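Side-chain contacts in putative uncharacterized protein PH1404 (Pyrococcus horikoshii, PDB 3AF6), which probably terminates archaeal transcription by cleaving nascent RNA, using a two-zinc nuclease site of the metallo-beta-lactamase superfamily: residues L225-P228 and Y229-F232; K293-I296 and E297-S301; P529-E532 and Y533-L537; G557-Q561 and S562-E566. All coordinates share one frame; numbering follows the deposited sequence.

Contact 1: L225-P228 and Y229-F232; sequences LNDP and YKAF
D227 meets Y229, K230 and A231 as the N-cap residue of the short helix 228-231, in the metallo-beta-lactamase part of the chain. The polar contacts centre on its two kinds of oxygen. The carboxylate supplies the capping bond: Y229 N donates to D227 OD2 at 2.9 Å, arriving from above the carboxylate plane. A chi1 of 175°, with CG opposite the backbone N, lays this carboxylate alongside the Y229 side chain, the two pointing the same way. The carbonyl oxygen D227 O is gripped twice, by K230 N at 2.7 Å and by A231 N at 2.9 Å, the second bond being more bent (134° at the hydrogen). F232 N follows by donating to P228 O at 3.2 Å. Around these bonds, R202 NH1 binds the carbonyls of both Y229 and F232, tying the far end of the helix to a preceding loop.

Apolar contacts gather on the F232 ring. P228 CB makes a CH-pi contact over one face, 4.0 Å from the ring centroid and 29° off its normal. L225 instead approaches the edge, near the ring plane, with its CD2 4.4 Å from F232 CE1 and 4.3 Å from A231 CB.

Contact 2: K293-I296 and E297-S301; sequences KDFI and EIQQS
The F295 ring and the Q299 amide lie stacked one helical turn apart, their planes only 9° from parallel. The amide is offset toward the rim of the ring: Q299 OE1 sits over one face, 3.7 Å from F295 CZ, and Q299 CD is 3.7 Å from F295 CE1. A chi1 of 176° places the F295 ring opposite its backbone N, while Q299 starts at -79°, with CG beside its own N; these different first torsions bring ring and amide together. Because Q299 OE1 also accepts from L307 N, the amide is fixed in its rotation as well as laid flat on the ring.

D294 and I298 make a second pairing, on another flank, where the carboxylate lies beside the isoleucine branch, though its detail is doubtful because I298 CG1 sits too close to D294 O in the model. E297 runs its extended chain back past the preceding turn, with CG 3.4 Å from K293 O, yet the charged ends do not meet: K293 NZ and E297 OE2 are 6.9 Å apart. I296 packs on P310 and I313 of helix 310-319.

The backbone bond from Q299 N to F295 O, at 3.2 Å, holds the stacked pair one turn apart. The pattern is that of i to i+4 side-chain pairing along an alpha-helix, here helix 282-301 of the metallo-beta-lactamase domain, where the side chain of D294 is about 9 Å from that of the zinc ligand H258.

Contact 3: P529-E532 and Y533-L537; sequences PSVE and YFKQL
A chi1 of -69° keeps CG of Y533 opposite its carbonyl carbon, which swings the ring back along the helix to P529, where P529 CB lies 4.1 Å from Y533 CE2. V531 and K535 are brought together in a different way. V531 CG1 stands opposite its backbone N (chi1 177°), whereas K535 begins at -76° and then runs fully extended, passing its aliphatic part across the valine: V531 CG1 to K535 CE is 4.1 Å. E532 and Q536 likewise start from different wells, yet both chains are extended and lie side by side, pointing the same way. Q536 CB and CG each lie 3.6 Å from the carbonyl oxygen E532 O, methylenes against a backbone acceptor.

The backbone ladder that holds these pairs one turn apart is regular after its first rung. Y533 N to P529 O is a weak bond at 3.4 Å. The next three are firmer, with F534 N to S530 O at 3.0 Å, K535 N to V531 O at 2.9 Å and Q536 N to E532 O at 3.0 Å. The V531 carbonyl oxygen also lies at the edge of the F534 ring, near its plane.

Two polar ends find partners beyond the helix: Y533 OH bonds D459 OD2, at the end of strand 456-459, and S530 OG bonds S522 O. Helix 529-537 thus packs between several elements of the beta-CASP region, with Y533 against strand 516-520 of the parallel sheet and helix 503-511, and V531, F534 and K535 against strand 566-570.

Contact 4: G557-Q561 and S562-E566; sequences GRQVQ and SGIRE
R558 O is gripped twice by S562: the hydroxyl donates to it at 2.6 Å from S562 OG, and S562 N makes a weak bond at 2.7 Å, bent to 120° at the hydrogen. These bonds add to a Schellman motif, formed at G563, that ends helix 556-561 in the beta-CASP region. S562 OG lies above the carbonyl plane of R558, not on a lone pair; chi1 of -67° holds it beside its own backbone N, facing back into the turn. S562 N also makes a weak, longer bond to Q559 O at 3.3 Å.

G563 breaks the helical path with a positive phi of 112°, and its N donates to V560 O at 3.1 Å, a bond back into the last turn. This reversal sends the chain away from the helix axis and on toward strand 566-570.

The guanidinium of R558 is held by partners outside the turn: salt bridges to E620 and E553, and a bond from NE to the carbonyl of Q551. Its side chain comes within about 11 Å of that of the zinc ligand H618.

Beyond the glycine, I564 folds back across the extended Q559 side chain, where I564 CG1 packs on the methylene Q559 CG at 3.9 Å.

How the contacts relate
From the N terminus the contacts come in series, none nesting within or crossing another. Contact 1 opens helix 228-231 in the loop after strand 213-216, and contact 2 links successive turns inside helix 282-301. They meet where L225 CD1 packs 3.6 Å from F295 CZ, joining that loop to the helix within the metallo-beta-lactamase domain. Contacts 3 and 4 belong to the beta-CASP region: contact 3 links turns inside helix 529-537, contact 4 ends helix 556-561, and F534 of the first packs against V560 of the second. Between the two domains, contacts 2 and 3 approach to about 5 Å between nearest atoms without touching, whereas contacts 1 and 4 stay about 11 Å apart.

Contact 1: L225-P228 and Y229-F232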
loop_
_atom_site.group_PDB
_atom_site.type_symbol
_atom_site.label_atom_id
_atom_site.label_comp_id
_atom_site.label_asym_id
_atom_site.label_seq_id
_atom_site.Cartn_x
_atom_site.Cartn_y
_atom_site.Cartn_z
ATOM N N LEU A 225 10.210 -2.879 18.964
ATOM C CA LEU A 225 11.493 -2.364 18.498
ATOM C C LEU A 225 12.522 -2.516 19.613
ATOM O O LEU A 225 13.722 -2.480 19.366
ATOM C CB LEU A 225 11.384 -0.886 18.125
ATOM C CG LEU A 225 10.633 -0.502 16.853
ATOM C CD1 LEU A 225 10.742 0.998 16.634
ATOM C CD2 LEU A 225 11.227 -1.242 15.670
ATOM N N ASN A 226 12.036 -2.671 20.843
ATOM C CA ASN A 226 12.895 -2.844 22.018
ATOM C C ASN A 226 13.797 -4.071 21.858
ATOM O O ASN A 226 14.874 -4.137 22.450
ATOM C CB ASN A 226 12.038 -2.999 23.291
ATOM C CG ASN A 226 11.602 -1.651 23.891
ATOM O OD1 ASN A 226 11.759 -0.594 23.273
ATOM N ND2 ASN A 226 11.048 -1.693 25.103
ATOM N N ASP A 227 13.352 -5.036 21.056
ATOM C CA ASP A 227 14.116 -6.260 20.821
ATOM C C ASP A 227 14.229 -6.581 19.332
ATOM O O ASP A 227 13.393 -7.297 18.790
ATOM C CB ASP A 227 13.450 -7.436 21.538
ATOM C CG ASP A 227 14.124 -8.756 21.237
ATOM O OD1 ASP A 227 13.617 -9.803 21.687
ATOM O OD2 ASP A 227 15.166 -8.751 20.550
ATOM N N PRO A 228 15.270 -6.069 18.657
ATOM C CA PRO A 228 15.444 -6.331 17.224
ATOM C C PRO A 228 15.373 -7.794 16.768
ATOM O O PRO A 228 15.128 -8.064 15.593
ATOM C CB PRO A 228 16.793 -5.665 16.901
ATOM C CG PRO A 228 17.483 -5.560 18.216
ATOM C CD PRO A 228 16.354 -5.207 19.156
ATOM N N TYR A 229 15.574 -8.746 17.672
ATOM C CA TYR A 229 15.482 -10.139 17.253
ATOM C C TYR A 229 13.998 -10.548 17.124
ATOM O O TYR A 229 13.653 -11.532 16.460
ATOM C CB TYR A 229 16.236 -11.056 18.233
ATOM C CG TYR A 229 16.097 -12.527 17.898
ATOM C CD1 TYR A 229 16.639 -13.058 16.719
ATOM C CD2 TYR A 229 15.316 -13.367 18.701
ATOM C CE1 TYR A 229 16.385 -14.391 16.342
ATOM C CE2 TYR A 229 15.057 -14.691 18.337
ATOM C CZ TYR A 229 15.584 -15.194 17.159
ATOM O OH TYR A 229 15.239 -16.474 16.781
ATOM N N LYS A 230 13.117 -9.777 17.747
ATOM C CA LYS A 230 11.689 -10.048 17.674
ATOM C C LYS A 230 11.012 -9.022 16.767
ATOM O O LYS A 230 9.898 -9.244 16.291
ATOM C CB LYS A 230 11.067 -9.986 19.069
ATOM C CG LYS A 230 10.639 -11.327 19.643
ATOM C CD LYS A 230 9.500 -11.947 18.829
ATOM C CE LYS A 230 9.080 -13.297 19.397
ATOM N NZ LYS A 230 8.128 -14.039 18.510
ATOM N N ALA A 231 11.704 -7.916 16.510
ATOM C CA ALA A 231 11.163 -6.836 15.694
ATOM C C ALA A 231 11.467 -6.885 14.208
ATOM O O ALA A 231 10.743 -6.282 13.408
ATOM C CB ALA A 231 11.633 -5.492 16.245
ATOM N N PHE A 232 12.540 -7.572 13.828
ATOM C CA PHE A 232 12.907 -7.633 12.420
ATOM C C PHE A 232 12.768 -8.997 11.797
ATOM O O PHE A 232 12.768 -10.013 12.485
ATOM C CB PHE A 232 14.371 -7.234 12.194
ATOM C CG PHE A 232 14.767 -5.928 12.800
ATOM C CD1 PHE A 232 13.818 -4.960 13.111
ATOM C CD2 PHE A 232 16.117 -5.650 13.020
ATOM C CE1 PHE A 232 14.199 -3.741 13.627
ATOM C CE2 PHE A 232 16.516 -4.432 13.535
ATOM C CZ PHE A 232 15.555 -3.470 13.842
#

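Contact 2: K293-I296 and E297-S301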
loop_
_atom_site.group_PDB
_atom_site.type_symbol
_atom_site.label_atom_id
_atom_site.label_comp_id
_atom_site.label_asym_id
_atom_site.label_seq_id
_atom_site.Cartn_x
_atom_site.Cartn_y
_atom_site.Cartn_z
ATOM N N LYS A 293 7.959 7.933 6.861
ATOM C CA LYS A 293 8.457 9.214 7.332
ATOM C C LYS A 293 7.829 9.450 8.687
ATOM O O LYS A 293 8.484 9.899 9.624
ATOM C CB LYS A 293 8.089 10.340 6.362
ATOM C CG LYS A 293 9.079 10.496 5.207
ATOM C CD LYS A 293 8.687 11.629 4.249
ATOM C CE LYS A 293 9.916 12.308 3.597
ATOM N NZ LYS A 293 10.759 11.416 2.736
ATOM N N ASP A 294 6.552 9.117 8.789
ATOM C CA ASP A 294 5.826 9.279 10.031
ATOM C C ASP A 294 6.510 8.444 11.121
ATOM O O ASP A 294 6.624 8.874 12.270
ATOM C CB ASP A 294 4.379 8.817 9.825
ATOM C CG ASP A 294 3.507 9.047 11.041
ATOM O OD1 ASP A 294 2.448 8.384 11.137
ATOM O OD2 ASP A 294 3.867 9.893 11.890
ATOM N N PHE A 295 6.980 7.257 10.741
ATOM C CA PHE A 295 7.642 6.327 11.657
ATOM C C PHE A 295 8.979 6.814 12.227
ATOM O O PHE A 295 9.193 6.771 13.444
ATOM C CB PHE A 295 7.834 4.981 10.958
ATOM C CG PHE A 295 8.602 3.971 11.769
ATOM C CD1 PHE A 295 8.350 3.805 13.126
ATOM C CD2 PHE A 295 9.559 3.159 11.159
ATOM C CE1 PHE A 295 9.039 2.849 13.863
ATOM C CE2 PHE A 295 10.250 2.198 11.887
ATOM C CZ PHE A 295 9.988 2.044 13.240
ATOM N N ILE A 296 9.882 7.272 11.365
ATOM C CA ILE A 296 11.162 7.744 11.863
ATOM C C ILE A 296 11.000 9.026 12.675
ATOM O O ILE A 296 11.712 9.242 13.664
ATOM C CB ILE A 296 12.201 7.929 10.723
ATOM C CG1 ILE A 296 11.618 8.738 9.574
ATOM C CG2 ILE A 296 12.661 6.560 10.235
ATOM C CD1 ILE A 296 12.545 8.815 8.364
ATOM N N GLU A 297 10.042 9.861 12.284
ATOM C CA GLU A 297 9.796 11.092 13.024
ATOM C C GLU A 297 9.231 10.819 14.424
ATOM O O GLU A 297 9.612 11.477 15.390
ATOM C CB GLU A 297 8.852 12.003 12.240
ATOM C CG GLU A 297 9.545 12.781 11.141
ATOM C CD GLU A 297 8.572 13.551 10.266
ATOM O OE1 GLU A 297 7.608 14.138 10.812
ATOM O OE2 GLU A 297 8.782 13.579 9.033
ATOM N N ILE A 298 8.325 9.858 14.547
ATOM C CA ILE A 298 7.775 9.561 15.869
ATOM C C ILE A 298 8.900 9.059 16.793
ATOM O O ILE A 298 8.945 9.398 17.981
ATOM C CB ILE A 298 6.635 8.507 15.785
ATOM C CG1 ILE A 298 5.531 9.010 14.856
ATOM C CG2 ILE A 298 6.057 8.247 17.159
ATOM C CD1 ILE A 298 5.149 10.462 15.076
ATOM N N GLN A 299 9.813 8.267 16.234
ATOM C CA GLN A 299 10.944 7.750 16.991
ATOM C C GLN A 299 11.814 8.894 17.514
ATOM O O GLN A 299 12.179 8.924 18.690
ATOM C CB GLN A 299 11.797 6.832 16.114
ATOM C CG GLN A 299 11.246 5.430 15.940
ATOM C CD GLN A 299 12.137 4.564 15.074
ATOM O OE1 GLN A 299 12.345 4.845 13.897
ATOM N NE2 GLN A 299 12.674 3.504 15.659
ATOM N N GLN A 300 12.144 9.830 16.632
ATOM C CA GLN A 300 12.968 10.968 17.012
ATOM C C GLN A 300 12.266 11.852 18.034
ATOM O O GLN A 300 12.887 12.314 18.990
ATOM C CB GLN A 300 13.341 11.782 15.771
ATOM C CG GLN A 300 14.213 11.012 14.794
ATOM C CD GLN A 300 14.512 11.793 13.533
ATOM O OE1 GLN A 300 13.606 12.166 12.795
ATOM N NE2 GLN A 300 15.792 12.044 13.279
ATOM N N SER A 301 10.972 12.083 17.848
ATOM C CA SER A 301 10.235 12.917 18.790
ATOM C C SER A 301 10.288 12.241 20.150
ATOM O O SER A 301 9.989 12.857 21.163
ATOM C CB SER A 301 8.770 13.105 18.348
ATOM O OG SER A 301 7.996 11.931 18.545
#

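Contact 3: P529-E532 and Y533-L537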
loop_
_atom_site.group_PDB
_atom_site.type_symbol
_atom_site.label_atom_id
_atom_site.label_comp_id
_atom_site.label_asym_id
_atom_site.label_seq_id
_atom_site.Cartn_x
_atom_site.Cartn_y
_atom_site.Cartn_z
ATOM N N PRO A 529 0.726 11.081 18.197
ATOM C CA PRO A 529 -0.277 11.908 18.873
ATOM C C PRO A 529 -1.224 11.151 19.799
ATOM O O PRO A 529 -1.591 11.651 20.862
ATOM C CB PRO A 529 -1.015 12.556 17.713
ATOM C CG PRO A 529 0.053 12.730 16.704
ATOM C CD PRO A 529 0.762 11.395 16.759
ATOM N N SER A 530 -1.615 9.946 19.400
ATOM C CA SER A 530 -2.538 9.144 20.200
ATOM C C SER A 530 -2.081 8.890 21.636
ATOM O O SER A 530 -2.898 8.839 22.551
ATOM C CB SER A 530 -2.813 7.812 19.502
ATOM O OG SER A 530 -1.611 7.130 19.219
ATOM N N VAL A 531 -0.780 8.740 21.840
ATOM C CA VAL A 531 -0.258 8.481 23.175
ATOM C C VAL A 531 -0.386 9.677 24.125
ATOM O O VAL A 531 -0.655 9.509 25.314
ATOM C CB VAL A 531 1.211 8.037 23.100
ATOM C CG1 VAL A 531 1.768 7.829 24.491
ATOM C CG2 VAL A 531 1.305 6.750 22.296
ATOM N N GLU A 532 -0.206 10.881 23.603
ATOM C CA GLU A 532 -0.312 12.068 24.435
ATOM C C GLU A 532 -1.736 12.207 24.946
ATOM O O GLU A 532 -1.952 12.396 26.144
ATOM C CB GLU A 532 0.081 13.313 23.645
ATOM C CG GLU A 532 0.093 14.582 24.476
ATOM C CD GLU A 532 0.620 15.777 23.698
ATOM O OE1 GLU A 532 0.518 16.919 24.213
ATOM O OE2 GLU A 532 1.137 15.572 22.570
ATOM N N TYR A 533 -2.703 12.113 24.033
ATOM C CA TYR A 533 -4.115 12.203 24.392
ATOM C C TYR A 533 -4.387 11.154 25.450
ATOM O O TYR A 533 -4.939 11.461 26.505
ATOM C CB TYR A 533 -5.008 11.932 23.179
ATOM C CG TYR A 533 -4.963 12.999 22.112
ATOM C CD1 TYR A 533 -5.475 14.272 22.351
ATOM C CD2 TYR A 533 -4.397 12.739 20.866
ATOM C CE1 TYR A 533 -5.422 15.263 21.373
ATOM C CE2 TYR A 533 -4.335 13.724 19.881
ATOM C CZ TYR A 533 -4.849 14.982 20.143
ATOM O OH TYR A 533 -4.777 15.963 19.181
ATOM N N PHE A 534 -3.987 9.915 25.173
ATOM C CA PHE A 534 -4.205 8.830 26.125
ATOM C C PHE A 534 -3.747 9.223 27.521
ATOM O O PHE A 534 -4.556 9.294 28.449
ATOM C CB PHE A 534 -3.464 7.560 25.708
ATOM C CG PHE A 534 -3.481 6.485 26.764
ATOM C CD1 PHE A 534 -4.663 5.833 27.092
ATOM C CD2 PHE A 534 -2.320 6.155 27.461
ATOM C CE1 PHE A 534 -4.696 4.868 28.101
ATOM C CE2 PHE A 534 -2.339 5.194 28.472
ATOM C CZ PHE A 534 -3.533 4.547 28.793
ATOM N N LYS A 535 -2.445 9.471 27.655
ATOM C CA LYS A 535 -1.848 9.866 28.928
ATOM C C LYS A 535 -2.672 10.930 29.638
ATOM O O LYS A 535 -2.995 10.797 30.820
ATOM C CB LYS A 535 -0.438 10.429 28.711
ATOM C CG LYS A 535 0.650 9.412 28.434
ATOM C CD LYS A 535 1.991 10.119 28.285
ATOM C CE LYS A 535 3.137 9.131 28.124
ATOM N NZ LYS A 535 4.456 9.814 27.982
ATOM N N GLN A 536 -3.015 11.987 28.907
ATOM C CA GLN A 536 -3.759 13.086 29.489
ATOM C C GLN A 536 -5.241 12.878 29.750
ATOM O O GLN A 536 -5.826 13.601 30.554
ATOM C CB GLN A 536 -3.560 14.342 28.650
ATOM C CG GLN A 536 -2.141 14.868 28.708
ATOM C CD GLN A 536 -2.050 16.331 28.344
ATOM O OE1 GLN A 536 -2.737 17.168 28.933
ATOM N NE2 GLN A 536 -1.195 16.655 27.377
ATOM N N LEU A 537 -5.862 11.905 29.093
ATOM C CA LEU A 537 -7.284 11.686 29.317
ATOM C C LEU A 537 -7.555 10.539 30.290
ATOM O O LEU A 537 -8.544 10.554 31.019
ATOM C CB LEU A 537 -7.992 11.426 27.983
ATOM C CG LEU A 537 -7.865 12.517 26.911
ATOM C CD1 LEU A 537 -8.625 12.107 25.672
ATOM C CD2 LEU A 537 -8.408 13.835 27.431
#

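Contact 4: G557-Q561 and S562-E566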
loop_
_atom_site.group_PDB
_atom_site.type_symbol
_atom_site.label_atom_id
_atom_site.label_comp_id
_atom_site.label_asym_id
_atom_site.label_seq_id
_atom_site.Cartn_x
_atom_site.Cartn_y
_atom_site.Cartn_z
ATOM N N GLY A 557 -1.609 -0.431 23.773
ATOM C CA GLY A 557 -3.012 -0.568 23.428
ATOM C C GLY A 557 -3.671 -1.813 23.983
ATOM O O GLY A 557 -4.705 -1.720 24.649
ATOM N N ARG A 558 -3.099 -2.985 23.711
ATOM C CA ARG A 558 -3.684 -4.218 24.225
ATOM C C ARG A 558 -3.697 -4.166 25.746
ATOM O O ARG A 558 -4.633 -4.632 26.394
ATOM C CB ARG A 558 -2.892 -5.446 23.762
ATOM C CG ARG A 558 -3.199 -6.696 24.583
ATOM C CD ARG A 558 -2.552 -7.950 24.022
ATOM N NE ARG A 558 -3.141 -8.343 22.745
ATOM C CZ ARG A 558 -3.088 -9.574 22.240
ATOM N NH1 ARG A 558 -2.468 -10.539 22.910
ATOM N NH2 ARG A 558 -3.664 -9.840 21.074
ATOM N N GLN A 559 -2.645 -3.580 26.303
ATOM C CA GLN A 559 -2.500 -3.447 27.740
ATOM C C GLN A 559 -3.694 -2.687 28.314
ATOM O O GLN A 559 -4.329 -3.142 29.265
ATOM C CB GLN A 559 -1.190 -2.724 28.038
ATOM C CG GLN A 559 -0.732 -2.808 29.476
ATOM C CD GLN A 559 0.755 -2.536 29.614
ATOM O OE1 GLN A 559 1.244 -1.474 29.226
ATOM N NE2 GLN A 559 1.483 -3.500 30.164
ATOM N N VAL A 560 -3.999 -1.534 27.725
ATOM C CA VAL A 560 -5.129 -0.717 28.163
ATOM C C VAL A 560 -6.446 -1.446 27.885
ATOM O O VAL A 560 -7.341 -1.507 28.734
ATOM C CB VAL A 560 -5.168 0.624 27.411
ATOM C CG1 VAL A 560 -6.416 1.402 27.802
ATOM C CG2 VAL A 560 -3.912 1.417 27.702
ATOM N N GLN A 561 -6.537 -1.994 26.677
ATOM C CA GLN A 561 -7.709 -2.723 26.215
ATOM C C GLN A 561 -7.992 -3.944 27.079
ATOM O O GLN A 561 -9.114 -4.438 27.114
ATOM C CB GLN A 561 -7.487 -3.166 24.769
ATOM C CG GLN A 561 -8.715 -3.721 24.083
ATOM C CD GLN A 561 -8.380 -4.459 22.800
ATOM O OE1 GLN A 561 -9.168 -4.468 21.853
ATOM N NE2 GLN A 561 -7.213 -5.097 22.771
ATOM N N SER A 562 -6.973 -4.427 27.779
ATOM C CA SER A 562 -7.125 -5.611 28.621
ATOM C C SER A 562 -7.666 -5.334 30.013
ATOM O O SER A 562 -8.013 -6.262 30.743
ATOM C CB SER A 562 -5.793 -6.351 28.732
ATOM O OG SER A 562 -5.430 -6.903 27.478
ATOM N N GLY A 563 -7.730 -4.062 30.384
ATOM C CA GLY A 563 -8.247 -3.724 31.691
ATOM C C GLY A 563 -7.234 -3.150 32.659
ATOM O O GLY A 563 -7.633 -2.563 33.665
ATOM N N ILE A 564 -5.941 -3.311 32.378
ATOM C CA ILE A 564 -4.911 -2.777 33.274
ATOM C C ILE A 564 -5.270 -1.327 33.594
ATOM O O ILE A 564 -5.528 -0.530 32.689
ATOM C CB ILE A 564 -3.503 -2.817 32.633
ATOM C CG1 ILE A 564 -3.204 -4.215 32.085
ATOM C CG2 ILE A 564 -2.460 -2.444 33.668
ATOM C CD1 ILE A 564 -3.260 -5.317 33.120
ATOM N N ARG A 565 -5.290 -0.988 34.880
ATOM C CA ARG A 565 -5.656 0.359 35.291
ATOM C C ARG A 565 -4.534 1.261 35.784
ATOM O O ARG A 565 -4.756 2.444 36.051
ATOM C CB ARG A 565 -6.769 0.285 36.331
ATOM C CG ARG A 565 -8.022 -0.381 35.786
ATOM C CD ARG A 565 -9.225 0.098 36.532
ATOM N NE ARG A 565 -9.279 1.551 36.516
ATOM C CZ ARG A 565 -10.099 2.265 37.275
ATOM N NH1 ARG A 565 -10.930 1.649 38.106
ATOM N NH2 ARG A 565 -10.082 3.592 37.212
ATOM N N GLU A 566 -3.335 0.705 35.912
ATOM C CA GLU A 566 -2.171 1.484 36.319
ATOM C C GLU A 566 -1.010 1.042 35.448
ATOM O O GLU A 566 -0.337 0.056 35.737
ATOM C CB GLU A 566 -1.860 1.271 37.797
ATOM C CG GLU A 566 -2.831 1.997 38.702
ATOM C CD GLU A 566 -2.345 2.104 40.131
ATOM O OE1 GLU A 566 -3.027 2.777 40.936
ATOM O OE2 GLU A 566 -1.285 1.520 40.450
#